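Local coordinates for protein endoribonuclease (Porcine reproductive and respiratory syndrome virus, PDB 5DA1) that is the nsp11 part of the viral replicase polyprotein, an endoribonuclease and beta interferon antagonist whose activities depend on dimerization, at residues Phe15-Asp20 with Ala25-Glu30; Leu87-Phe90 with Ala95-Leu98; Arg197-Met202 with Val208-Trp213. All coordinates share one frame; numbering follows the deposited sequence.

Contact 1: Phe15-Asp20 with Ala25-Glu30; sequences FYFSPD and AKLPAE
Phe-17 lays one face of its ring against the side chain of Leu-27, whose CD1 sits 4.0 Å from the ring centroid and 22° off its normal, a CH-pi contact displaced toward the rim. The two side chains cross at about a right angle. With CG anti to its carbonyl carbon (chi1 -71°), Phe-17 turns CD1 toward the other segment, where it meets Leu-27 CB at 3.7 Å and, more loosely, the methyl of Ala-25. The carbonyl oxygens of Ala-25 and Lys-26 lie at the ring edge, near its plane.

In the backbone, Phe-17 pairs with Ala-25 in a short parallel bridge. Ala-25 N donates to Tyr-16 O at 3.2 Å, and Ser-18 N returns a straighter bond to Ala-25 O (159° at the hydrogen). Leu-27 N donates to Ser-18 O at 3.2 Å, a more bent bond, while Pro-19 CA approaches Leu-27 O at 3.5 Å in a CA-H...O contact. The hydroxyl of Ser-18 is bonded to the backbone N of Leu-21, in the link between the segments.

Val-37 of strand 37-39 packs on both Phe-17 and Leu-27, and Trp-35 meets the Phe-17 ring obliquely, tying this two-stranded element to the rest of the N-terminal domain. The chemistry is thus divided: three backbone bonds, two of them bent, join the segments, and the overlap of Phe-17 with Leu-27 makes up much of the apolar contact between side chains.

Contact 2: Leu87-Phe90 with Ala95-Leu98; sequences LTKF and AQVL
Lys-89 meets Leu-98 and Gln-96 across a beta hairpin, formed by strands 83-91 and 94-96 in the mixed sheet of the N-terminal domain. Its CB touches Leu-98 CD2 at 3.9 Å. CG, anti to the backbone N (chi1 -157°), carries the chain outward, and CD passes Gln-96 CB at 4.2 Å; beyond it, the amino end leads away from the partner strand. The other branch of Leu-98, CD1, lies 3.6 Å from Leu-87 O; the two methyls of this leucine, which lies in the loop after the strand, thus touch Leu-87 and Lys-89.

The backbone link is a bent bond from Gln-96 N to Lys-89 O (2.7 Å). Ala-95 CA comes near the same oxygen. The amide of Gln-96 turns elsewhere, its NE2 bonded to Glu-94 O.

Phe-90 and Ala-95 form a non-hydrogen-bonded pair, and their side chains share the sheet face away from Lys-89. Arg-49 on the neighbouring strand makes a cation-pi contact with the Phe-90 ring. Within the hairpin, that ring meets the alanine methyl through CE1, which lies 3.9 Å from Ala-95 CB.

Contact 3: Arg197-Met202 with Val208-Trp213; sequences RCWKVM and VRLMVW
Trp-199, Val-201, Leu-210 and Val-212 form the apolar centre of an antiparallel beta hairpin, strands 197-203 and 206-213 of the three-stranded sheet in the EndoU catalytic domain. Val-212 CG2 meets the indole in its plane, at the edge, 3.7 Å from Trp-199 CD1. The tryptophan CG stands anti to the carbonyl carbon (chi1 -60°), which brings that edge to the valine, and Trp-199 CB lies 4.3 Å from Leu-210 CB. Farther along, Val-201 CG2 touches Leu-210 CB at 4.0 Å, the two side chains running obliquely past each other. Tyr-189 adds an edge-to-face contact with the indole, and Phe-220 of strand 217-221 packs on Leu-210. The leucine side chain is about 8 Å from that of His-144, so this face lies near the predicted active site.

Arg-197 leans forward along its own strand: its CG lies over one face of the indole and its guanidinium nearly parallel to it, near the CZ3 rim, with Trp-199 CZ3 3.5 Å above the guanidinium plane.

Six backbone bonds join the strands, in reciprocal pairs at Arg-197 with Val-212, Trp-199 with Leu-210 and Val-201 with Val-208. The bond from Val-208 N to Val-201 O is straight, 167° at the hydrogen.

On the other sheet face, Cys-198 SG lies beside Met-211 SD. Next to them Lys-200 and Arg-209 extend side by side in the same direction; this like-charged pair is probably eased by weak, long ion pairs to Glu-207 and Glu-223 respectively. Between these two side chains, Lys-200 CE approaches Arg-209 NH2 at 4.0 Å.

Overall arrangement
The three contacts follow one another along the chain, each closing before the next opens. Contact 1, a two-stranded parallel element, and contact 2, a hairpin of the mixed sheet, have centres about 18 Å apart and touch directly, Phe-15 CE1 packing 3.9 Å from Lys-89 CE. Contact 3 belongs to a separate antiparallel sheet in the endoribonuclease domain. Its centre is about 34 Å from that of contact 1, on the opposite side of the chain's centre, and about 26 Å from that of contact 2, with nearest atoms about 7 Å apart in the latter case. Leu-87 also packs on Phe-205, in the turn of the 197-213 hairpin, bringing the N-terminal region against the catalytic domain.

Contact 1: Phe15-Asp20 with Ala25-Glu30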
# COMPACT_ATOMS: atom_id res chain seq x y z
N PHE A 15 18.89 -14.01 10.78
CA PHE A 15 18.23 -14.41 12.00
C PHE A 15 16.73 -14.34 11.99
O PHE A 15 16.17 -13.27 11.80
CB PHE A 15 18.80 -13.62 13.15
CG PHE A 15 20.25 -13.92 13.42
CD1 PHE A 15 21.24 -13.45 12.55
CD2 PHE A 15 20.62 -14.69 14.51
CE1 PHE A 15 22.58 -13.73 12.78
CE2 PHE A 15 21.97 -14.99 14.75
CZ PHE A 15 22.94 -14.50 13.87
N TYR A 16 16.08 -15.50 12.19
CA TYR A 16 14.62 -15.56 12.23
C TYR A 16 14.03 -16.12 13.50
O TYR A 16 12.88 -15.84 13.84
CB TYR A 16 14.05 -16.31 11.04
CG TYR A 16 14.50 -15.78 9.71
CD1 TYR A 16 15.73 -16.18 9.18
CD2 TYR A 16 13.71 -14.88 8.96
CE1 TYR A 16 16.17 -15.70 7.93
CE2 TYR A 16 14.13 -14.40 7.69
CZ TYR A 16 15.37 -14.82 7.18
OH TYR A 16 15.87 -14.40 5.96
N PHE A 17 14.80 -16.93 14.21
CA PHE A 17 14.30 -17.48 15.47
C PHE A 17 14.74 -16.70 16.69
O PHE A 17 15.82 -16.10 16.68
CB PHE A 17 14.76 -18.91 15.64
CG PHE A 17 14.11 -19.86 14.71
CD1 PHE A 17 12.78 -20.24 14.90
CD2 PHE A 17 14.82 -20.42 13.65
CE1 PHE A 17 12.16 -21.15 14.04
CE2 PHE A 17 14.23 -21.34 12.80
CZ PHE A 17 12.89 -21.70 12.99
N SER A 18 13.93 -16.72 17.74
CA SER A 18 14.27 -16.12 19.00
C SER A 18 13.47 -16.86 20.02
O SER A 18 12.29 -17.12 19.79
CB SER A 18 13.84 -14.64 19.06
OG SER A 18 13.83 -14.13 20.41
N PRO A 19 14.08 -17.16 21.17
CA PRO A 19 13.28 -17.73 22.26
C PRO A 19 12.52 -16.66 23.02
O PRO A 19 11.46 -16.95 23.61
CB PRO A 19 14.32 -18.38 23.17
CG PRO A 19 15.62 -18.30 22.43
CD PRO A 19 15.51 -17.16 21.49
N ASP A 20 13.03 -15.43 23.01
CA ASP A 20 12.53 -14.42 23.92
C ASP A 20 11.78 -13.30 23.24
O ASP A 20 10.72 -12.87 23.74
CB ASP A 20 13.63 -13.87 24.86
CG ASP A 20 14.94 -13.60 24.14
OD1 ASP A 20 15.21 -14.26 23.11
OD2 ASP A 20 15.72 -12.74 24.61
N ALA A 25 10.02 -15.31 15.25
CA ALA A 25 9.48 -16.66 15.36
C ALA A 25 9.93 -17.38 16.64
O ALA A 25 11.12 -17.60 16.85
CB ALA A 25 9.89 -17.46 14.14
N LYS A 26 8.95 -17.76 17.47
CA LYS A 26 9.17 -18.53 18.69
C LYS A 26 9.96 -19.80 18.38
O LYS A 26 9.64 -20.52 17.44
CB LYS A 26 7.83 -18.90 19.34
CG LYS A 26 7.89 -19.48 20.74
CD LYS A 26 8.69 -18.59 21.67
CE LYS A 26 7.97 -18.32 23.00
NZ LYS A 26 8.40 -19.25 24.08
N LEU A 27 11.01 -20.03 19.15
CA LEU A 27 11.77 -21.26 19.09
C LEU A 27 11.91 -21.75 20.52
O LEU A 27 12.25 -20.96 21.42
CB LEU A 27 13.16 -21.02 18.49
CG LEU A 27 14.07 -22.25 18.41
CD1 LEU A 27 13.76 -23.06 17.18
CD2 LEU A 27 15.53 -21.84 18.39
N PRO A 28 11.64 -23.05 20.76
CA PRO A 28 11.84 -23.52 22.13
C PRO A 28 13.34 -23.62 22.44
O PRO A 28 14.15 -23.94 21.56
CB PRO A 28 11.16 -24.89 22.10
CG PRO A 28 11.39 -25.38 20.69
CD PRO A 28 11.24 -24.15 19.85
N ALA A 29 13.69 -23.31 23.69
CA ALA A 29 15.07 -23.21 24.17
C ALA A 29 15.93 -24.42 23.85
O ALA A 29 17.09 -24.30 23.48
CB ALA A 29 15.04 -22.97 25.66
N GLU A 30 15.34 -25.61 24.00
CA GLU A 30 15.99 -26.88 23.65
C GLU A 30 16.63 -26.88 22.26
O GLU A 30 17.57 -27.65 22.01
CB GLU A 30 14.98 -28.03 23.78
CG GLU A 30 13.52 -27.61 23.48
CD GLU A 30 12.47 -28.70 23.79
OE1 GLU A 30 12.79 -29.92 23.64
OE2 GLU A 30 11.32 -28.34 24.19

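Contact 2: Leu87-Phe90 with Ala95-Leu98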
# COMPACT_ATOMS: atom_id res chain seq x y z
N LEU A 87 24.17 -4.42 18.80
CA LEU A 87 23.95 -5.73 18.21
C LEU A 87 25.29 -6.42 18.15
O LEU A 87 26.28 -5.81 17.74
CB LEU A 87 23.40 -5.55 16.80
CG LEU A 87 22.17 -6.32 16.36
CD1 LEU A 87 21.00 -6.03 17.25
CD2 LEU A 87 21.87 -5.91 14.96
N THR A 88 25.34 -7.68 18.56
CA THR A 88 26.60 -8.43 18.41
C THR A 88 26.37 -9.79 17.75
O THR A 88 25.56 -10.58 18.21
CB THR A 88 27.36 -8.60 19.77
OG1 THR A 88 27.21 -7.42 20.59
CG2 THR A 88 28.84 -8.86 19.53
N LYS A 89 27.08 -10.03 16.65
CA LYS A 89 26.98 -11.31 15.98
C LYS A 89 28.01 -12.35 16.47
O LYS A 89 29.21 -12.19 16.23
CB LYS A 89 27.09 -11.15 14.45
CG LYS A 89 26.45 -12.31 13.62
CD LYS A 89 27.11 -12.54 12.25
CE LYS A 89 26.09 -13.07 11.20
NZ LYS A 89 26.57 -14.22 10.34
N PHE A 90 27.53 -13.41 17.12
CA PHE A 90 28.34 -14.59 17.45
C PHE A 90 28.18 -15.73 16.45
O PHE A 90 27.07 -16.14 16.15
CB PHE A 90 27.98 -15.11 18.84
CG PHE A 90 28.36 -14.18 19.93
CD1 PHE A 90 29.65 -14.20 20.46
CD2 PHE A 90 27.45 -13.25 20.41
CE1 PHE A 90 30.03 -13.33 21.46
CE2 PHE A 90 27.81 -12.37 21.43
CZ PHE A 90 29.11 -12.42 21.96
N ALA A 95 32.35 -13.93 18.50
CA ALA A 95 32.01 -12.61 17.93
C ALA A 95 32.58 -12.31 16.54
O ALA A 95 33.72 -12.66 16.25
CB ALA A 95 32.39 -11.50 18.91
N GLN A 96 31.78 -11.62 15.72
CA GLN A 96 32.09 -11.28 14.31
C GLN A 96 31.97 -9.79 14.04
O GLN A 96 31.15 -9.09 14.63
CB GLN A 96 31.14 -11.98 13.36
CG GLN A 96 31.12 -13.48 13.46
CD GLN A 96 32.45 -14.10 13.13
OE1 GLN A 96 32.94 -14.00 12.00
NE2 GLN A 96 33.04 -14.76 14.12
N VAL A 97 32.76 -9.32 13.09
CA VAL A 97 32.73 -7.92 12.73
C VAL A 97 31.50 -7.66 11.84
O VAL A 97 31.30 -8.32 10.82
CB VAL A 97 34.05 -7.50 12.02
CG1 VAL A 97 34.61 -8.66 11.16
CG2 VAL A 97 33.86 -6.18 11.22
N LEU A 98 30.68 -6.69 12.24
CA LEU A 98 29.48 -6.36 11.48
C LEU A 98 29.75 -5.20 10.52
O LEU A 98 30.44 -4.24 10.88
CB LEU A 98 28.34 -6.00 12.43
CG LEU A 98 27.72 -7.19 13.15
CD1 LEU A 98 26.99 -6.67 14.35
CD2 LEU A 98 26.80 -7.99 12.23

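Contact 3: Arg197-Met202 with Val208-Trp213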
# COMPACT_ATOMS: atom_id res chain seq x y z
N ARG A 197 25.15 8.27 -10.99
CA ARG A 197 26.04 7.37 -10.27
C ARG A 197 25.25 6.30 -9.51
O ARG A 197 24.13 6.56 -9.06
CB ARG A 197 26.96 8.17 -9.34
CG ARG A 197 27.38 7.45 -8.08
CD ARG A 197 28.54 6.49 -8.28
NE ARG A 197 29.81 7.08 -7.87
CZ ARG A 197 30.82 6.39 -7.33
NH1 ARG A 197 30.71 5.08 -7.12
NH2 ARG A 197 31.94 7.00 -6.99
N CYS A 198 25.83 5.11 -9.39
CA CYS A 198 25.23 4.04 -8.61
C CYS A 198 26.05 3.67 -7.44
O CYS A 198 27.14 3.12 -7.57
CB CYS A 198 25.07 2.79 -9.42
SG CYS A 198 23.81 3.04 -10.55
N TRP A 199 25.49 3.93 -6.28
CA TRP A 199 26.15 3.57 -5.08
C TRP A 199 25.79 2.17 -4.63
O TRP A 199 24.72 1.65 -4.93
CB TRP A 199 25.76 4.57 -4.04
CG TRP A 199 26.15 5.96 -4.42
CD1 TRP A 199 25.34 6.96 -4.91
CD2 TRP A 199 27.46 6.52 -4.34
NE1 TRP A 199 26.06 8.10 -5.12
CE2 TRP A 199 27.37 7.86 -4.78
CE3 TRP A 199 28.70 6.02 -3.93
CZ2 TRP A 199 28.47 8.71 -4.83
CZ3 TRP A 199 29.79 6.86 -3.97
CH2 TRP A 199 29.67 8.20 -4.42
N LYS A 200 26.71 1.54 -3.93
CA LYS A 200 26.37 0.40 -3.13
C LYS A 200 26.25 0.91 -1.71
O LYS A 200 27.11 1.64 -1.24
CB LYS A 200 27.42 -0.68 -3.28
CG LYS A 200 27.33 -1.31 -4.66
CD LYS A 200 28.11 -2.58 -4.73
CE LYS A 200 27.41 -3.59 -5.65
NZ LYS A 200 27.97 -4.98 -5.47
N VAL A 201 25.14 0.57 -1.07
CA VAL A 201 24.84 1.04 0.28
C VAL A 201 24.33 -0.12 1.12
O VAL A 201 23.63 -1.00 0.63
CB VAL A 201 23.77 2.16 0.28
CG1 VAL A 201 23.71 2.80 1.63
CG2 VAL A 201 24.08 3.21 -0.75
N MET A 202 24.71 -0.12 2.39
CA MET A 202 24.20 -1.05 3.34
C MET A 202 23.09 -0.35 4.10
O MET A 202 23.33 0.68 4.73
CB MET A 202 25.30 -1.50 4.30
CG MET A 202 26.32 -2.44 3.67
SD MET A 202 25.70 -4.14 3.50
CE MET A 202 25.31 -4.51 5.19
N VAL A 208 22.14 -2.86 -0.88
CA VAL A 208 21.14 -2.28 -1.72
C VAL A 208 21.83 -1.31 -2.64
O VAL A 208 22.86 -0.76 -2.29
CB VAL A 208 20.07 -1.64 -0.83
CG1 VAL A 208 19.44 -0.46 -1.48
CG2 VAL A 208 19.03 -2.66 -0.51
N ARG A 209 21.28 -1.10 -3.83
CA ARG A 209 21.88 -0.20 -4.78
C ARG A 209 21.12 1.12 -4.75
O ARG A 209 19.91 1.12 -4.66
CB ARG A 209 21.79 -0.86 -6.14
CG ARG A 209 22.57 -0.19 -7.23
CD ARG A 209 22.61 -1.09 -8.47
NE ARG A 209 23.67 -2.10 -8.36
CZ ARG A 209 23.47 -3.41 -8.40
NH1 ARG A 209 22.24 -3.88 -8.57
NH2 ARG A 209 24.52 -4.25 -8.30
N LEU A 210 21.81 2.24 -4.82
CA LEU A 210 21.13 3.53 -4.84
C LEU A 210 21.44 4.33 -6.13
O LEU A 210 22.58 4.72 -6.32
CB LEU A 210 21.53 4.34 -3.59
CG LEU A 210 21.21 5.84 -3.52
CD1 LEU A 210 19.70 6.13 -3.52
CD2 LEU A 210 21.84 6.49 -2.31
N MET A 211 20.47 4.56 -7.01
CA MET A 211 20.72 5.41 -8.18
C MET A 211 20.55 6.88 -7.83
O MET A 211 19.59 7.26 -7.17
CB MET A 211 19.80 5.14 -9.37
CG MET A 211 19.44 3.75 -9.68
SD MET A 211 20.62 2.55 -9.19
CE MET A 211 19.55 1.30 -8.49
N VAL A 212 21.47 7.70 -8.29
CA VAL A 212 21.34 9.14 -8.15
C VAL A 212 21.47 9.83 -9.51
O VAL A 212 22.38 9.52 -10.28
CB VAL A 212 22.37 9.70 -7.18
CG1 VAL A 212 22.07 11.17 -6.91
CG2 VAL A 212 22.39 8.91 -5.89
N TRP A 213 20.55 10.74 -9.82
CA TRP A 213 20.67 11.58 -10.99
C TRP A 213 20.73 13.04 -10.52
O TRP A 213 19.71 13.69 -10.30
CB TRP A 213 19.50 11.37 -11.93
CG TRP A 213 19.26 9.94 -12.32
CD1 TRP A 213 18.69 8.96 -11.56
CD2 TRP A 213 19.54 9.34 -13.60
NE1 TRP A 213 18.61 7.79 -12.27
CE2 TRP A 213 19.12 7.99 -13.52
CE3 TRP A 213 20.11 9.80 -14.79
CZ2 TRP A 213 19.25 7.11 -14.59
CZ3 TRP A 213 20.24 8.93 -15.85
CH2 TRP A 213 19.82 7.60 -15.75